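Local coordinates for protein amphiphysin (Drosophila melanogaster, PDB 1URU) that probably binds curved membranes through its dimeric, coiled-coil BAR domain, sensing their curvature during endocytosis, at residues Phe46-Phe60 with Leu118-Lys132. Sequence-based numbering, arbitrary orientation.
Sequences FNRQQASANRLQKEF and LIPLNTYTGQFPEMK
Phe128 enters helix 46-60 as a knob. CG is anti to the carbonyl carbon (chi1 -65°), which directs the ring into the hole between Phe46, Gln49, Gln50 and Ala53. Gln50 CA sits over one ring face, 4.2 Å from the centroid, in a CH-pi contact. The amide carbon of Gln49 comes to the ring edge, and Phe46 CE1 lies 3.5 Å from Phe128 CD2. The Phe46 and Phe128 ring planes are inclined at 41°. Phe46 CE1 also touches CG of Met131, a selenomethionine.

Gln49 extends past Phe128, its CG anti to the backbone N. Its NE2 donates to Tyr124 OH at 3.1 Å, nearly in the amide plane, and also bonds Leu196 O on helix 172-239. A water joins Gln49 O to Tyr124 OH, and the Tyr124 ring stacks on Phe203. Ala53 CB lies 3.7 Å from Tyr124 CE2.

Farther along, Leu121 spreads its two methyls: CD1 meets Leu56 CD2, and CD2 meets Phe60 CB. Gln57 NE2 donates a hydrogen bond to Asn122 OD1, though its very short modelled length is doubtful. Thr125 OG1 turns back to Leu121 O at 2.6 Å, while its CG2 faces the amides of Asn54 and Gln57.

The near-antiparallel helices, at 143°, belong to the BAR-domain coiled coil. Mainly apolar packing joins them, with a glutamine hydrogen bond at two places. The Gln49 amide and Tyr124 ring tie both to helix 172-239.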
loop_
_atom_site.group_PDB
_atom_site.type_symbol
_atom_site.label_atom_id
_atom_site.label_comp_id
_atom_site.label_asym_id
_atom_site.label_seq_id
_atom_site.Cartn_x
_atom_site.Cartn_y
_atom_site.Cartn_z
ATOM N N PHE A 46 -1.433 33.792 -1.970
ATOM C CA PHE A 46 -0.349 33.195 -1.213
ATOM C C PHE A 46 -0.916 32.219 -0.188
ATOM O O PHE A 46 -0.395 31.108 -0.010
ATOM C CB PHE A 46 0.464 34.294 -0.526
ATOM C CG PHE A 46 1.247 33.819 0.657
ATOM C CD1 PHE A 46 2.477 33.225 0.493
ATOM C CD2 PHE A 46 0.740 33.958 1.941
ATOM C CE1 PHE A 46 3.191 32.790 1.584
ATOM C CE2 PHE A 46 1.450 33.513 3.020
ATOM C CZ PHE A 46 2.682 32.926 2.837
ATOM N N ASN A 47 -1.967 32.671 0.500
ATOM C CA ASN A 47 -2.769 31.830 1.366
ATOM C C ASN A 47 -3.224 30.571 0.637
ATOM O O ASN A 47 -3.152 29.482 1.192
ATOM C CB ASN A 47 -4.001 32.592 1.854
ATOM C CG ASN A 47 -3.690 33.610 2.931
ATOM O OD1 ASN A 47 -2.667 33.557 3.604
ATOM N ND2 ASN A 47 -4.594 34.551 3.097
ATOM N N ARG A 48 -3.682 30.737 -0.602
ATOM C CA ARG A 48 -4.131 29.615 -1.434
ATOM C C ARG A 48 -2.978 28.741 -1.906
ATOM O O ARG A 48 -3.130 27.522 -2.038
ATOM C CB ARG A 48 -4.910 30.108 -2.667
ATOM C CG ARG A 48 -6.425 30.295 -2.446
ATOM C CD ARG A 48 -7.210 30.987 -3.605
ATOM N NE ARG A 48 -6.320 31.620 -4.588
ATOM C CZ ARG A 48 -5.836 31.039 -5.684
ATOM N NH1 ARG A 48 -6.158 29.785 -5.997
ATOM N NH2 ARG A 48 -5.008 31.714 -6.469
ATOM N N GLN A 49 -1.837 29.368 -2.184
ATOM C CA GLN A 49 -0.639 28.642 -2.612
ATOM C C GLN A 49 -0.144 27.791 -1.437
ATOM O O GLN A 49 0.196 26.631 -1.623
ATOM C CB GLN A 49 0.451 29.612 -3.094
ATOM C CG GLN A 49 1.691 28.956 -3.672
ATOM C CD GLN A 49 2.778 29.955 -4.090
ATOM O OE1 GLN A 49 2.698 31.139 -3.789
ATOM N NE2 GLN A 49 3.784 29.471 -4.795
ATOM N N GLN A 50 -0.151 28.376 -0.234
ATOM C CA GLN A 50 0.266 27.701 0.993
ATOM C C GLN A 50 -0.692 26.582 1.410
ATOM O O GLN A 50 -0.264 25.566 1.901
ATOM C CB GLN A 50 0.393 28.714 2.131
ATOM C CG GLN A 50 0.644 28.111 3.508
ATOM C CD GLN A 50 0.874 29.172 4.552
ATOM O OE1 GLN A 50 0.089 30.126 4.669
ATOM N NE2 GLN A 50 1.942 29.022 5.314
ATOM N N ALA A 51 -1.986 26.774 1.225
ATOM C CA ALA A 51 -2.973 25.747 1.567
ATOM C C ALA A 51 -2.840 24.550 0.634
ATOM O O ALA A 51 -3.067 23.421 1.049
ATOM C CB ALA A 51 -4.415 26.323 1.495
ATOM N N SER A 52 -2.473 24.821 -0.623
ATOM C CA SER A 52 -2.333 23.783 -1.659
ATOM C C SER A 52 -1.040 22.971 -1.486
ATOM O O SER A 52 -1.033 21.779 -1.735
ATOM C CB SER A 52 -2.370 24.388 -3.078
ATOM O OG SER A 52 -3.628 24.974 -3.387
ATOM N N ALA A 53 0.040 23.615 -1.045
ATOM C CA ALA A 53 1.302 22.915 -0.807
ATOM C C ALA A 53 1.271 22.079 0.484
ATOM O O ALA A 53 1.868 21.006 0.534
ATOM C CB ALA A 53 2.466 23.895 -0.783
ATOM N N ASN A 54 0.575 22.577 1.514
ATOM C CA ASN A 54 0.406 21.859 2.784
ATOM C C ASN A 54 -0.429 20.589 2.589
ATOM O O ASN A 54 -0.127 19.514 3.159
ATOM C CB ASN A 54 -0.257 22.762 3.823
ATOM C CG ASN A 54 0.706 23.811 4.402
ATOM O OD1 ASN A 54 0.304 24.665 5.172
ATOM N ND2 ASN A 54 1.968 23.726 4.042
ATOM N N ARG A 55 -1.457 20.719 1.754
ATOM C CA ARG A 55 -2.282 19.592 1.379
ATOM C C ARG A 55 -1.474 18.569 0.554
ATOM O O ARG A 55 -1.638 17.358 0.730
ATOM C CB ARG A 55 -3.513 20.077 0.610
ATOM C CG ARG A 55 -4.319 18.997 -0.040
ATOM C CD ARG A 55 -5.483 19.508 -0.874
ATOM N NE ARG A 55 -6.346 18.416 -1.312
ATOM C CZ ARG A 55 -7.423 18.541 -2.084
ATOM N NH1 ARG A 55 -7.825 19.731 -2.520
ATOM N NH2 ARG A 55 -8.107 17.450 -2.419
ATOM N N LEU A 56 -0.614 19.030 -0.347
ATOM C CA LEU A 56 0.132 18.102 -1.187
ATOM C C LEU A 56 1.119 17.316 -0.334
ATOM O O LEU A 56 1.274 16.113 -0.504
ATOM C CB LEU A 56 0.871 18.837 -2.294
ATOM C CG LEU A 56 1.500 17.950 -3.364
ATOM C CD1 LEU A 56 0.420 17.189 -4.103
ATOM C CD2 LEU A 56 2.328 18.809 -4.333
ATOM N N GLN A 57 1.757 18.012 0.598
ATOM C CA GLN A 57 2.727 17.409 1.499
ATOM C C GLN A 57 2.039 16.394 2.430
ATOM O O GLN A 57 2.529 15.301 2.625
ATOM C CB GLN A 57 3.447 18.498 2.292
ATOM C CG GLN A 57 4.531 18.039 3.222
ATOM C CD GLN A 57 5.028 19.161 4.108
ATOM O OE1 GLN A 57 4.233 19.902 4.704
ATOM N NE2 GLN A 57 6.332 19.306 4.189
ATOM N N LYS A 58 0.887 16.761 2.964
ATOM C CA LYS A 58 0.075 15.854 3.771
ATOM C C LYS A 58 -0.227 14.559 3.004
ATOM O O LYS A 58 0.202 13.482 3.413
ATOM C CB LYS A 58 -1.224 16.564 4.187
ATOM C CG LYS A 58 -2.081 15.800 5.152
ATOM C CD LYS A 58 -3.581 16.109 4.990
ATOM C CE LYS A 58 -4.409 15.525 6.153
ATOM N NZ LYS A 58 -4.373 16.408 7.372
ATOM N N GLU A 59 -0.930 14.677 1.885
ATOM C CA GLU A 59 -1.328 13.509 1.104
ATOM C C GLU A 59 -0.167 12.671 0.624
ATOM O O GLU A 59 -0.261 11.457 0.588
ATOM C CB GLU A 59 -2.156 13.908 -0.120
ATOM C CG GLU A 59 -3.412 14.709 0.192
ATOM C CD GLU A 59 -4.272 14.055 1.254
ATOM O OE1 GLU A 59 -4.357 12.796 1.285
ATOM O OE2 GLU A 59 -4.854 14.817 2.056
ATOM N N PHE A 60 0.925 13.319 0.247
ATOM C CA PHE A 60 2.070 12.608 -0.267
ATOM C C PHE A 60 2.755 11.849 0.868
ATOM O O PHE A 60 3.271 10.764 0.671
ATOM C CB PHE A 60 3.058 13.554 -0.975
ATOM C CG PHE A 60 4.155 12.829 -1.647
ATOM C CD1 PHE A 60 3.894 12.069 -2.761
ATOM C CD2 PHE A 60 5.413 12.796 -1.104
ATOM C CE1 PHE A 60 4.903 11.343 -3.382
ATOM C CE2 PHE A 60 6.433 12.062 -1.706
ATOM C CZ PHE A 60 6.176 11.329 -2.843
ATOM N N LEU A 118 10.141 13.840 -2.237
ATOM C CA LEU A 118 9.624 14.385 -0.985
ATOM C C LEU A 118 10.369 15.609 -0.533
ATOM O O LEU A 118 9.718 16.563 -0.143
ATOM C CB LEU A 118 9.650 13.346 0.141
ATOM C CG LEU A 118 9.318 13.876 1.542
ATOM C CD1 LEU A 118 7.864 14.312 1.638
ATOM C CD2 LEU A 118 9.604 12.833 2.582
ATOM N N ILE A 119 11.708 15.579 -0.551
ATOM C CA ILE A 119 12.512 16.665 0.036
ATOM C C ILE A 119 12.277 18.026 -0.653
ATOM O O ILE A 119 12.104 19.027 0.039
ATOM C CB ILE A 119 14.042 16.322 0.097
ATOM C CG1 ILE A 119 14.406 15.619 1.400
ATOM C CG2 ILE A 119 14.905 17.570 0.053
ATOM C CD1 ILE A 119 14.264 14.168 1.335
ATOM N N PRO A 120 12.308 18.110 -1.984
ATOM C CA PRO A 120 11.900 19.352 -2.636
ATOM C C PRO A 120 10.521 19.800 -2.200
ATOM O O PRO A 120 10.288 21.003 -2.146
ATOM C CB PRO A 120 11.928 18.991 -4.131
ATOM C CG PRO A 120 12.962 18.001 -4.220
ATOM C CD PRO A 120 12.802 17.135 -2.975
ATOM N N LEU A 121 9.618 18.863 -1.907
ATOM C CA LEU A 121 8.247 19.233 -1.514
ATOM C C LEU A 121 8.224 19.865 -0.141
ATOM O O LEU A 121 7.495 20.830 0.080
ATOM C CB LEU A 121 7.320 18.028 -1.558
ATOM C CG LEU A 121 5.837 18.197 -1.207
ATOM C CD1 LEU A 121 5.158 19.341 -1.962
ATOM C CD2 LEU A 121 5.104 16.853 -1.429
ATOM N N ASN A 122 9.046 19.314 0.756
ATOM C CA ASN A 122 9.174 19.793 2.135
ATOM C C ASN A 122 9.889 21.132 2.151
ATOM O O ASN A 122 9.582 21.970 2.988
ATOM C CB ASN A 122 9.934 18.788 3.029
ATOM C CG ASN A 122 9.111 17.541 3.382
ATOM O OD1 ASN A 122 7.885 17.544 3.379
ATOM N ND2 ASN A 122 9.807 16.469 3.691
ATOM N N THR A 123 10.815 21.332 1.211
ATOM C CA THR A 123 11.568 22.589 1.093
ATOM C C THR A 123 10.722 23.750 0.526
ATOM O O THR A 123 10.780 24.876 1.011
ATOM C CB THR A 123 12.809 22.365 0.222
ATOM O OG1 THR A 123 13.761 21.585 0.942
ATOM C CG2 THR A 123 13.547 23.640 -0.041
ATOM N N TYR A 124 9.949 23.452 -0.502
ATOM C CA TYR A 124 9.070 24.412 -1.132
ATOM C C TYR A 124 7.960 24.753 -0.172
ATOM O O TYR A 124 7.559 25.909 -0.046
ATOM C CB TYR A 124 8.507 23.823 -2.423
ATOM C CG TYR A 124 7.326 24.544 -3.031
ATOM C CD1 TYR A 124 7.496 25.697 -3.818
ATOM C CD2 TYR A 124 6.036 24.056 -2.847
ATOM C CE1 TYR A 124 6.386 26.353 -4.384
ATOM C CE2 TYR A 124 4.941 24.684 -3.402
ATOM C CZ TYR A 124 5.105 25.819 -4.177
ATOM O OH TYR A 124 3.973 26.384 -4.737
ATOM N N THR A 125 7.484 23.742 0.529
ATOM C CA THR A 125 6.417 23.933 1.498
ATOM C C THR A 125 6.843 24.772 2.705
ATOM O O THR A 125 6.008 25.477 3.284
ATOM C CB THR A 125 5.894 22.577 1.956
ATOM O OG1 THR A 125 5.294 21.909 0.839
ATOM C CG2 THR A 125 4.760 22.747 2.908
ATOM N N GLY A 126 8.131 24.689 3.066
ATOM C CA GLY A 126 8.665 25.306 4.275
ATOM C C GLY A 126 8.942 26.786 4.116
ATOM O O GLY A 126 9.094 27.516 5.105
ATOM N N GLN A 127 9.004 27.259 2.878
ATOM C CA GLN A 127 9.244 28.675 2.665
ATOM C C GLN A 127 8.009 29.517 2.933
ATOM O O GLN A 127 8.139 30.716 3.150
ATOM C CB GLN A 127 9.833 28.946 1.281
ATOM C CG GLN A 127 8.893 28.744 0.128
ATOM C CD GLN A 127 9.618 28.452 -1.174
ATOM O OE1 GLN A 127 10.809 28.685 -1.299
ATOM N NE2 GLN A 127 8.887 27.935 -2.145
ATOM N N PHE A 128 6.840 28.890 3.008
ATOM C CA PHE A 128 5.588 29.614 3.277
ATOM C C PHE A 128 5.395 30.182 4.701
ATOM O O PHE A 128 4.974 31.335 4.831
ATOM C CB PHE A 128 4.370 28.773 2.867
ATOM C CG PHE A 128 4.297 28.522 1.399
ATOM C CD1 PHE A 128 4.771 27.344 0.861
ATOM C CD2 PHE A 128 3.803 29.486 0.553
ATOM C CE1 PHE A 128 4.730 27.110 -0.493
ATOM C CE2 PHE A 128 3.747 29.258 -0.813
ATOM C CZ PHE A 128 4.225 28.063 -1.335
ATOM N N PRO A 129 5.631 29.406 5.758
ATOM C CA PRO A 129 5.553 29.957 7.125
ATOM C C PRO A 129 6.449 31.172 7.412
ATOM O O PRO A 129 6.028 32.028 8.171
ATOM C CB PRO A 129 5.910 28.757 8.022
ATOM C CG PRO A 129 6.491 27.764 7.144
ATOM C CD PRO A 129 5.872 27.957 5.782
ATOM N N GLU A 130 7.630 31.253 6.808
ATOM C CA GLU A 130 8.557 32.391 7.027
ATOM C C GLU A 130 8.132 33.661 6.233
ATOM O O GLU A 130 8.451 34.791 6.591
ATOM C CB GLU A 130 9.989 31.941 6.662
ATOM C CG GLU A 130 11.134 32.904 6.983
ATOM C CD GLU A 130 12.503 32.330 6.560
ATOM O OE1 GLU A 130 12.706 32.025 5.345
ATOM O OE2 GLU A 130 13.384 32.159 7.447
HETATM N N MSE A 131 7.409 33.428 5.142
HETATM C CA MSE A 131 6.780 34.454 4.332
HETATM C C MSE A 131 5.578 34.979 5.056
HETATM O O MSE A 131 5.365 36.166 5.093
HETATM C CB MSE A 131 6.347 33.860 2.992
HETATM C CG MSE A 131 5.871 34.876 1.942
HETATM SE SE MSE A 131 7.156 36.453 1.507
HETATM C CE MSE A 131 8.379 35.576 0.433
ATOM N N LYS A 132 4.787 34.095 5.650
ATOM C CA LYS A 132 3.613 34.501 6.443
ATOM C C LYS A 132 4.091 35.358 7.617
ATOM O O LYS A 132 3.510 36.376 7.934
ATOM C CB LYS A 132 2.834 33.256 6.923
ATOM C CG LYS A 132 1.543 33.514 7.690
ATOM C CD LYS A 132 0.690 32.240 7.814
ATOM C CE LYS A 132 -0.756 32.531 8.295
ATOM N NZ LYS A 132 -1.539 31.293 8.614
HETATM O O HOH W 1 1.588 25.639 -3.890
#